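Long-range contacts in alpha-L-rhamnosidase (Streptomyces avermitilis, PDB 3W5N), which hydrolyses terminal non-reducing alpha-L-rhamnose residues from flavonoid glycosides such as naringin and rutin and from the arabinogalactan-protein gum arabic: residues 543-548 and 635-640; 591-596 and 619-624; 630-635 and 913-918. All blocks are in the same frame, centred on the assembly; numbering follows the deposited sequence.

Interaction 1: residues 543-548 and 635-640. With RAM (alpha-L-rhamnopyranose), chain C.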
loop_
_atom_site.group_PDB
_atom_site.type_symbol
_atom_site.label_atom_id
_atom_site.label_comp_id
_atom_site.label_asym_id
_atom_site.label_seq_id
_atom_site.Cartn_x
_atom_site.Cartn_y
_atom_site.Cartn_z
ATOM N N ARG A 543 12.879 -1.244 12.376
ATOM C CA ARG A 543 13.758 -0.079 12.356
ATOM C C ARG A 543 13.091 1.072 13.119
ATOM O O ARG A 543 12.702 0.878 14.258
ATOM C CB ARG A 543 14.185 0.262 10.912
ATOM C CG ARG A 543 14.734 -0.978 10.198
ATOM C CD ARG A 543 15.439 -0.666 8.880
ATOM N NE ARG A 543 14.601 0.105 7.965
ATOM C CZ ARG A 543 14.729 0.120 6.641
ATOM N NH1 ARG A 543 15.646 -0.634 6.037
ATOM N NH2 ARG A 543 13.908 0.867 5.910
ATOM N N SER A 544 12.914 2.240 12.514
ATOM C CA SER A 544 12.363 3.371 13.266
ATOM C C SER A 544 10.835 3.388 13.426
ATOM O O SER A 544 10.301 4.240 14.151
ATOM C CB SER A 544 12.823 4.695 12.662
ATOM O OG SER A 544 12.128 4.956 11.458
ATOM N N ALA A 545 10.130 2.471 12.772
ATOM C CA ALA A 545 8.661 2.402 12.934
ATOM C C ALA A 545 8.259 1.720 14.255
ATOM O O ALA A 545 8.432 0.510 14.412
ATOM C CB ALA A 545 8.025 1.702 11.736
ATOM N N ALA A 546 7.723 2.499 15.198
ATOM C CA ALA A 546 7.327 1.967 16.501
ATOM C C ALA A 546 6.177 0.969 16.404
ATOM O O ALA A 546 6.130 -0.003 17.175
ATOM C CB ALA A 546 6.969 3.099 17.469
ATOM N N ALA A 547 5.261 1.206 15.455
ATOM C CA ALA A 547 4.037 0.385 15.274
ATOM C C ALA A 547 3.409 0.027 16.626
ATOM O O ALA A 547 3.142 -1.135 16.920
ATOM C CB ALA A 547 4.329 -0.870 14.441
ATOM N N THR A 548 3.203 1.049 17.442
ATOM C CA THR A 548 2.698 0.886 18.801
ATOM C C THR A 548 1.438 1.716 18.962
ATOM O O THR A 548 1.441 2.931 18.688
ATOM C CB THR A 548 3.750 1.332 19.840
ATOM O OG1 THR A 548 4.907 0.492 19.740
ATOM C CG2 THR A 548 3.181 1.239 21.248
ATOM N N ASP A 635 9.714 0.936 8.582
ATOM C CA ASP A 635 9.688 2.354 8.178
ATOM C C ASP A 635 10.022 2.565 6.700
ATOM O O ASP A 635 11.002 3.246 6.351
ATOM C CB ASP A 635 10.630 3.184 9.051
ATOM C CG ASP A 635 12.073 2.681 9.012
ATOM O OD1 ASP A 635 12.362 1.659 8.318
ATOM O OD2 ASP A 635 12.920 3.325 9.689
ATOM N N GLU A 636 9.212 1.966 5.828
ATOM C CA GLU A 636 9.431 2.088 4.394
ATOM C C GLU A 636 8.053 2.197 3.735
ATOM O O GLU A 636 7.478 3.271 3.739
ATOM C CB GLU A 636 10.281 0.922 3.866
ATOM C CG GLU A 636 10.860 1.187 2.485
ATOM C CD GLU A 636 12.180 0.470 2.217
ATOM O OE1 GLU A 636 12.702 -0.242 3.111
ATOM O OE2 GLU A 636 12.715 0.664 1.104
ATOM N N ARG A 637 7.500 1.088 3.244
ATOM C CA ARG A 637 6.123 1.080 2.728
ATOM C C ARG A 637 5.989 2.051 1.562
ATOM O O ARG A 637 5.049 2.864 1.518
ATOM C CB ARG A 637 5.122 1.452 3.823
ATOM C CG ARG A 637 5.487 0.865 5.184
ATOM C CD ARG A 637 4.293 0.910 6.112
ATOM N NE ARG A 637 4.704 0.641 7.488
ATOM C CZ ARG A 637 3.905 0.812 8.532
ATOM N NH1 ARG A 637 2.668 1.265 8.352
ATOM N NH2 ARG A 637 4.352 0.535 9.750
ATOM N N LEU A 638 6.934 1.954 0.630
ATOM C CA LEU A 638 6.978 2.838 -0.521
ATOM C C LEU A 638 6.548 2.109 -1.790
ATOM O O LEU A 638 6.604 0.890 -1.848
ATOM C CB LEU A 638 8.395 3.406 -0.677
ATOM C CG LEU A 638 8.984 4.068 0.578
ATOM C CD1 LEU A 638 10.431 4.428 0.287
ATOM C CD2 LEU A 638 8.214 5.310 0.982
ATOM N N GLY A 639 6.129 2.863 -2.807
ATOM C CA GLY A 639 5.697 2.261 -4.082
ATOM C C GLY A 639 6.879 1.875 -4.972
ATOM O O GLY A 639 7.142 2.524 -6.003
ATOM N N TRP A 640 7.594 0.828 -4.564
ATOM C CA TRP A 640 8.830 0.406 -5.226
ATOM C C TRP A 640 8.554 -0.182 -6.599
ATOM O O TRP A 640 7.798 -1.135 -6.732
ATOM C CB TRP A 640 9.587 -0.605 -4.366
ATOM C CG TRP A 640 10.453 0.053 -3.353
ATOM C CD1 TRP A 640 10.157 0.285 -2.039
ATOM C CD2 TRP A 640 11.777 0.560 -3.561
ATOM N NE1 TRP A 640 11.219 0.890 -1.411
ATOM C CE2 TRP A 640 12.220 1.089 -2.325
ATOM C CE3 TRP A 640 12.631 0.621 -4.674
ATOM C CZ2 TRP A 640 13.489 1.675 -2.171
ATOM C CZ3 TRP A 640 13.877 1.203 -4.528
ATOM C CH2 TRP A 640 14.301 1.718 -3.285
HETATM C C1 RAM C . 14.472 -2.345 -0.543
HETATM C C2 RAM C . 12.971 -2.214 -0.858
HETATM C C3 RAM C . 12.587 -2.946 -2.165
HETATM C C4 RAM C . 13.702 -3.057 -3.219
HETATM C C5 RAM C . 14.703 -1.963 -2.969
HETATM C C6 RAM C . 15.776 -2.043 -4.061
HETATM O O1 RAM C . 14.903 -1.332 0.373
HETATM O O2 RAM C . 12.221 -2.658 0.304
HETATM O O3 RAM C . 12.252 -4.302 -1.907
HETATM O O4 RAM C . 13.217 -2.934 -4.575
HETATM O O5 RAM C . 15.294 -2.195 -1.692
HETATM O O HOH W 1 15.494 -0.630 3.036
#
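The rhamnose-binding active site is bordered on one side by a salt-bridge network in which R543 meets D635 and E636, the latter the probable proton donor. R543 approaches D635 side-on and gives two nitrogens to one oxygen. R543 NE lies 2.7 Å from D635 OD1 and takes the oxygen's syn lone pair, while R543 NH2 meets the same atom from above the carboxylate plane at 3.0 Å. A bend about the CG-CD bond of R543 (chi3 -54°) puts the guanidinium beside D635 OD1 and brings NH2 to E636 OE1, a weak bond of 3.2 Å. The second oxygen of D635 is likewise doubly held: S544 OG comes to OD2 at its anti lone pair, 2.5 Å away, and S544 N donates from well above the plane at 3.0 Å. Beside this polar grip, A545 CB packs on the backbone of D635.

E636 passes the network on to the sugar. A water joins R543 NH1, E636 OE1 and rhamnose O1, and O1 itself donates to E636 OE2 at 3.1 Å. The indole of W640 steadies that oxygen through NE1, 2.9 Å from OE2, and lays one face against C2 and C5 of the sugar. With a serine in place of W640 the flat backing and the indole N-H are gone, which is likely to leave the rhamnose less firmly seated and the E636 carboxylate freer to turn.

R543 NH1 also reaches the backbone oxygen of E910. In the fold, the loop preceding strand 548-552 is thereby fastened to the loop between helices 607-622 and 641-654, with W640 as N-cap of the second helix.

Interaction 2: residues 591-596 and 619-624. With RAM (alpha-L-rhamnopyranose), chain E.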
loop_
_atom_site.group_PDB
_atom_site.type_symbol
_atom_site.label_atom_id
_atom_site.label_comp_id
_atom_site.label_asym_id
_atom_site.label_seq_id
_atom_site.Cartn_x
_atom_site.Cartn_y
_atom_site.Cartn_z
ATOM N N VAL A 591 -8.058 -7.012 8.965
ATOM C CA VAL A 591 -7.246 -7.056 7.751
ATOM C C VAL A 591 -7.783 -6.000 6.770
ATOM O O VAL A 591 -8.951 -6.035 6.410
ATOM C CB VAL A 591 -7.324 -8.430 7.068
ATOM C CG1 VAL A 591 -6.524 -8.427 5.766
ATOM C CG2 VAL A 591 -6.806 -9.536 7.999
ATOM N N MET A 592 -6.908 -5.097 6.348
ATOM C CA MET A 592 -7.286 -3.973 5.492
ATOM C C MET A 592 -6.477 -3.960 4.228
ATOM O O MET A 592 -5.250 -4.075 4.287
ATOM C CB MET A 592 -7.002 -2.649 6.211
ATOM C CG MET A 592 -7.822 -2.453 7.465
ATOM S SD MET A 592 -7.367 -0.915 8.305
ATOM C CE MET A 592 -8.386 -1.067 9.772
ATOM N N HIS A 593 -7.157 -3.741 3.095
ATOM C CA HIS A 593 -6.490 -3.576 1.796
ATOM C C HIS A 593 -7.456 -2.990 0.764
ATOM O O HIS A 593 -8.623 -2.787 1.059
ATOM C CB HIS A 593 -5.867 -4.903 1.288
ATOM C CG HIS A 593 -6.814 -6.063 1.282
ATOM N ND1 HIS A 593 -7.823 -6.200 0.351
ATOM C CD2 HIS A 593 -6.892 -7.156 2.088
ATOM C CE1 HIS A 593 -8.498 -7.316 0.600
ATOM N NE2 HIS A 593 -7.944 -7.916 1.640
ATOM N N THR A 594 -6.959 -2.708 -0.438
ATOM C CA THR A 594 -7.849 -2.251 -1.523
ATOM C C THR A 594 -9.093 -3.145 -1.684
ATOM O O THR A 594 -9.000 -4.370 -1.617
ATOM C CB THR A 594 -7.075 -2.093 -2.852
ATOM O OG1 THR A 594 -7.911 -1.439 -3.823
ATOM C CG2 THR A 594 -6.604 -3.455 -3.369
ATOM N N SER A 595 -10.260 -2.523 -1.887
ATOM C CA SER A 595 -11.508 -3.269 -2.016
ATOM C C SER A 595 -11.582 -3.807 -3.430
ATOM O O SER A 595 -12.177 -3.190 -4.309
ATOM C CB SER A 595 -12.726 -2.400 -1.662
ATOM O OG SER A 595 -12.580 -1.065 -2.184
ATOM N N ALA A 596 -10.902 -4.931 -3.648
ATOM C CA ALA A 596 -10.954 -5.642 -4.926
ATOM C C ALA A 596 -11.097 -7.137 -4.670
ATOM O O ALA A 596 -10.541 -7.644 -3.691
ATOM C CB ALA A 596 -9.714 -5.338 -5.752
ATOM N N GLY A 619 0.768 -12.037 0.904
ATOM C CA GLY A 619 1.807 -11.057 0.599
ATOM C C GLY A 619 1.270 -9.975 -0.326
ATOM O O GLY A 619 1.568 -8.793 -0.161
ATOM N N GLN A 620 0.430 -10.381 -1.278
ATOM C CA GLN A 620 -0.170 -9.404 -2.174
ATOM C C GLN A 620 -1.117 -8.475 -1.408
ATOM O O GLN A 620 -0.980 -7.247 -1.477
ATOM C CB GLN A 620 -0.961 -10.086 -3.278
ATOM C CG GLN A 620 -1.630 -9.084 -4.233
ATOM C CD GLN A 620 -2.350 -9.765 -5.393
ATOM O OE1 GLN A 620 -2.815 -9.114 -6.354
ATOM N NE2 GLN A 620 -2.501 -11.056 -5.280
ATOM N N ARG A 621 -2.081 -9.045 -0.702
ATOM C CA ARG A 621 -3.100 -8.202 -0.081
ATOM C C ARG A 621 -2.478 -7.322 0.977
ATOM O O ARG A 621 -2.890 -6.171 1.161
ATOM C CB ARG A 621 -4.262 -9.023 0.479
ATOM C CG ARG A 621 -3.972 -9.728 1.801
ATOM C CD ARG A 621 -5.166 -10.586 2.150
ATOM N NE ARG A 621 -5.037 -11.899 1.511
ATOM C CZ ARG A 621 -5.932 -12.881 1.592
ATOM N NH1 ARG A 621 -7.073 -12.694 2.247
ATOM N NH2 ARG A 621 -5.696 -14.051 0.983
ATOM N N GLY A 622 -1.462 -7.842 1.654
ATOM C CA GLY A 622 -0.785 -7.051 2.690
ATOM C C GLY A 622 -0.089 -5.803 2.142
ATOM O O GLY A 622 0.162 -4.830 2.875
ATOM N N ASN A 623 0.274 -5.842 0.861
ATOM C CA ASN A 623 1.003 -4.745 0.245
ATOM C C ASN A 623 0.192 -3.968 -0.803
ATOM O O ASN A 623 0.754 -3.218 -1.589
ATOM C CB ASN A 623 2.313 -5.262 -0.373
ATOM C CG ASN A 623 3.359 -5.543 0.678
ATOM O OD1 ASN A 623 3.940 -4.619 1.237
ATOM N ND2 ASN A 623 3.578 -6.831 0.985
ATOM N N PHE A 624 -1.121 -4.162 -0.798
ATOM C CA PHE A 624 -2.012 -3.472 -1.738
ATOM C C PHE A 624 -2.927 -2.523 -0.939
ATOM O O PHE A 624 -4.147 -2.660 -0.950
ATOM C CB PHE A 624 -2.826 -4.510 -2.523
ATOM C CG PHE A 624 -2.250 -4.888 -3.873
ATOM C CD1 PHE A 624 -0.862 -4.957 -4.098
ATOM C CD2 PHE A 624 -3.112 -5.217 -4.922
ATOM C CE1 PHE A 624 -0.360 -5.325 -5.349
ATOM C CE2 PHE A 624 -2.614 -5.596 -6.163
ATOM C CZ PHE A 624 -1.241 -5.653 -6.382
HETATM C C1 RAM E . -9.085 -14.935 -0.033
HETATM C C2 RAM E . -10.253 -14.700 0.920
HETATM C C3 RAM E . -10.689 -16.021 1.539
HETATM C C4 RAM E . -9.485 -16.694 2.228
HETATM C C5 RAM E . -8.316 -16.861 1.248
HETATM C C6 RAM E . -7.033 -17.385 1.898
HETATM O O1 RAM E . -9.549 -15.700 -1.151
HETATM O O2 RAM E . -9.839 -13.811 1.968
HETATM O O3 RAM E . -11.737 -15.720 2.467
HETATM O O4 RAM E . -9.865 -17.967 2.760
HETATM O O5 RAM E . -8.003 -15.601 0.632
HETATM O O HOH W 2 -3.992 -6.589 3.933
HETATM O O HOH W 3 -8.512 -10.502 2.936
#
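The imidazole of H593 is overlapped on one face by the aliphatic part of R621, whose CB makes a CH-pi contact 4.0 Å from the ring centroid. R621 CD continues beside CD2 and NE2 of H593, and the guanidinium beyond it is turned almost perpendicular to the ring, 86° apart. The ring is fixed from within its own strand: ND1 donates to T594 O at 2.9 Å, an acceptor that also takes the N-H of A596 from the opposite face of its plane. With CG set between the backbone N and the carbonyl carbon (chi1 52°), H593 holds its ring close enough to its own chain to make that bond.

The direct backbone link between the segments is a nearly straight one, T594 N to F624 O at 2.9 Å, by which the last residue of strand 587-594 meets the turn after helix 607-622. T594 CG2 comes to the edge of the F624 ring while CB of the phenylalanine lies alongside it. Q620 CG rests over the centre of one face of that ring, and F660 stacks with it. T594 OG1 bonds to the backbone oxygen of G478. One water bridges M592 O and, weakly, R621 O.

At its far end R621 binds a further rhamnose, well away from the catalytic site: NH2 donates to O5 at 2.8 Å and NH1 to O2 at 3.0 Å, with K484 bonded to the same sugar. A water joins R621 NH1 to H593 NE2. The chemistry suggests a division of labour: the methylenes of R621 pack on H593 while its charged end is shared among the sugar, T617 OG1 and the ring of W618; the guanidinium so near the imidazole would probably disfavour a second proton on the histidine.

Interaction 3: residues 630-635 and 913-918. With RAM (alpha-L-rhamnopyranose), chain C.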
loop_
_atom_site.group_PDB
_atom_site.type_symbol
_atom_site.label_atom_id
_atom_site.label_comp_id
_atom_site.label_asym_id
_atom_site.label_seq_id
_atom_site.Cartn_x
_atom_site.Cartn_y
_atom_site.Cartn_z
ATOM N N ASP A 630 6.552 -2.242 -1.021
ATOM C CA ASP A 630 7.581 -3.250 -0.804
ATOM C C ASP A 630 7.323 -4.045 0.477
ATOM O O ASP A 630 7.391 -5.266 0.474
ATOM C CB ASP A 630 8.964 -2.607 -0.760
ATOM C CG ASP A 630 9.124 -1.566 0.369
ATOM O OD1 ASP A 630 8.221 -0.778 0.689
ATOM O OD2 ASP A 630 10.209 -1.538 0.941
ATOM N N THR A 631 7.012 -3.344 1.562
ATOM C CA THR A 631 6.736 -3.972 2.856
ATOM C C THR A 631 5.708 -3.129 3.595
ATOM O O THR A 631 5.689 -1.921 3.430
ATOM C CB THR A 631 8.014 -4.109 3.716
ATOM O OG1 THR A 631 7.641 -4.335 5.076
ATOM C CG2 THR A 631 8.832 -2.840 3.677
ATOM N N PRO A 632 4.820 -3.763 4.375
ATOM C CA PRO A 632 3.788 -2.986 5.066
ATOM C C PRO A 632 4.146 -2.695 6.519
ATOM O O PRO A 632 3.375 -2.045 7.236
ATOM C CB PRO A 632 2.582 -3.922 5.005
ATOM C CG PRO A 632 3.201 -5.286 5.109
ATOM C CD PRO A 632 4.545 -5.212 4.429
ATOM N N ALA A 633 5.323 -3.136 6.938
ATOM C CA ALA A 633 5.617 -3.231 8.370
ATOM C C ALA A 633 6.674 -2.256 8.862
ATOM O O ALA A 633 6.466 -1.561 9.857
ATOM C CB ALA A 633 6.015 -4.660 8.726
ATOM N N ARG A 634 7.840 -2.240 8.226
ATOM C CA ARG A 634 8.903 -1.363 8.721
ATOM C C ARG A 634 8.726 0.092 8.280
ATOM O O ARG A 634 7.706 0.447 7.663
ATOM C CB ARG A 634 10.279 -1.922 8.316
ATOM C CG ARG A 634 10.564 -1.818 6.829
ATOM C CD ARG A 634 12.020 -2.167 6.545
ATOM N NE ARG A 634 12.302 -2.264 5.108
ATOM C CZ ARG A 634 12.782 -3.355 4.509
ATOM N NH1 ARG A 634 13.012 -4.475 5.208
ATOM N NH2 ARG A 634 13.016 -3.344 3.208
ATOM N N ASP A 635 9.714 0.936 8.582
ATOM C CA ASP A 635 9.688 2.354 8.178
ATOM C C ASP A 635 10.022 2.565 6.700
ATOM O O ASP A 635 11.002 3.246 6.351
ATOM C CB ASP A 635 10.630 3.184 9.051
ATOM C CG ASP A 635 12.073 2.681 9.012
ATOM O OD1 ASP A 635 12.362 1.659 8.318
ATOM O OD2 ASP A 635 12.920 3.325 9.689
ATOM N N SER A 913 12.561 -7.849 5.947
ATOM C CA SER A 913 11.112 -7.912 6.021
ATOM C C SER A 913 10.605 -9.341 5.842
ATOM O O SER A 913 11.184 -10.135 5.085
ATOM C CB SER A 913 10.536 -6.958 4.943
ATOM O OG SER A 913 9.378 -7.493 4.322
ATOM N N PHE A 914 9.537 -9.681 6.551
ATOM C CA PHE A 914 8.883 -10.972 6.393
ATOM C C PHE A 914 7.593 -10.880 5.575
ATOM O O PHE A 914 6.750 -11.767 5.644
ATOM C CB PHE A 914 8.619 -11.606 7.760
ATOM C CG PHE A 914 9.879 -11.890 8.529
ATOM C CD1 PHE A 914 10.465 -10.907 9.323
ATOM C CD2 PHE A 914 10.509 -13.122 8.407
ATOM C CE1 PHE A 914 11.639 -11.169 10.023
ATOM C CE2 PHE A 914 11.694 -13.381 9.087
ATOM C CZ PHE A 914 12.249 -12.410 9.894
ATOM N N ASN A 915 7.460 -9.823 4.776
ATOM C CA ASN A 915 6.236 -9.621 3.981
ATOM C C ASN A 915 6.514 -8.743 2.738
ATOM O O ASN A 915 6.007 -7.641 2.629
ATOM C CB ASN A 915 5.118 -9.043 4.876
ATOM C CG ASN A 915 3.720 -9.250 4.303
ATOM O OD1 ASN A 915 3.550 -9.764 3.197
ATOM N ND2 ASN A 915 2.704 -8.865 5.078
ATOM N N HIS A 916 7.331 -9.269 1.822
ATOM C CA HIS A 916 7.630 -8.675 0.506
ATOM C C HIS A 916 7.015 -9.620 -0.527
ATOM O O HIS A 916 7.204 -10.859 -0.415
ATOM C CB HIS A 916 9.140 -8.673 0.261
ATOM C CG HIS A 916 9.827 -7.367 0.543
ATOM N ND1 HIS A 916 9.961 -6.850 1.817
ATOM C CD2 HIS A 916 10.486 -6.517 -0.279
ATOM C CE1 HIS A 916 10.637 -5.715 1.761
ATOM N NE2 HIS A 916 10.965 -5.486 0.499
ATOM N N TYR A 917 6.296 -9.103 -1.529
ATOM C CA TYR A 917 5.682 -10.032 -2.499
ATOM C C TYR A 917 6.580 -10.546 -3.639
ATOM O O TYR A 917 6.191 -11.484 -4.352
ATOM C CB TYR A 917 4.340 -9.523 -3.081
ATOM C CG TYR A 917 4.325 -8.100 -3.591
ATOM C CD1 TYR A 917 5.313 -7.613 -4.468
ATOM C CD2 TYR A 917 3.294 -7.239 -3.216
ATOM C CE1 TYR A 917 5.272 -6.296 -4.934
ATOM C CE2 TYR A 917 3.243 -5.925 -3.679
ATOM C CZ TYR A 917 4.236 -5.456 -4.521
ATOM O OH TYR A 917 4.171 -4.150 -4.957
ATOM N N ALA A 918 7.777 -9.975 -3.777
ATOM C CA ALA A 918 8.660 -10.265 -4.925
ATOM C C ALA A 918 8.852 -11.758 -5.249
ATOM O O ALA A 918 8.688 -12.173 -6.412
ATOM C CB ALA A 918 10.004 -9.559 -4.770
HETATM C C1 RAM C . 14.472 -2.345 -0.543
HETATM C C2 RAM C . 12.971 -2.214 -0.858
HETATM C C3 RAM C . 12.587 -2.946 -2.165
HETATM C C4 RAM C . 13.702 -3.057 -3.219
HETATM C C5 RAM C . 14.703 -1.963 -2.969
HETATM C C6 RAM C . 15.776 -2.043 -4.061
HETATM O O1 RAM C . 14.903 -1.332 0.373
HETATM O O2 RAM C . 12.221 -2.658 0.304
HETATM O O3 RAM C . 12.252 -4.302 -1.907
HETATM O O4 RAM C . 13.217 -2.934 -4.575
HETATM O O5 RAM C . 15.294 -2.195 -1.692
HETATM O O HOH W 4 6.220 -6.260 -1.624
HETATM O O HOH W 5 7.314 -6.685 6.118
#
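Rhamnose O2 is gripped from both segments: it donates to D630 OD2 and accepts from H916 NE2 at 3.1 Å, while R634 NH2 adds a weak bond. The separation from D630 OD2, 2.4 Å, is unusually short, and its exact value is doubtful. H916 NE2 also lies 3.0 Å from rhamnose O3, so that one imidazole nitrogen faces two neighbouring hydroxyls.

The ring of H916 is fixed on its other side by S913 OG, 2.7 Å from ND1, and this serine oxygen accepts from N915 N as well, forming an ST turn. D630 O sits over the centre of the imidazole, 3.2 Å above its plane, and also receives a CA-H...O contact from H916. T631 CB reaches H916 CE1 obliquely at 3.6 Å, and its OG1 shares a water with S913 OG. Farther along, P632 CG and CD pack across the side chain of N915.

R634 runs extended from CG to NE (chi3 172°), carrying its guanidinium to the sugar. There NE and NH1 form salt bridges with E636 and E895, the probable proton donor and acceptor, so the arginine lies between the two acids. With D643, W695 and E636 also hydrogen-bonded to the sugar, the arrangement is the catalytic pocket of a family 78 glycoside hydrolase, built from loops of its helical six-hairpin domain.

How the interactions relate
Interactions 1 and 3 have centres 9 Å apart, share D635 and touch the same rhamnose; along the chain their segments alternate. Interaction 2 is nested inside the loop closed by interaction 1 and comes before interaction 3. Its centre lies 16 Å from that of interaction 1 and 12 Å from that of interaction 3, which it meets through N623 ND2 and N915 O. Helix 607-622 ends in interaction 2 and leads into the loop 630-640 that serves the other two. Interactions 1 and 2 both join the concanavalin-like domain to the catalytic six-hairpin domain, so the active-site loop is braced by the neighbouring beta domain as well as by its own.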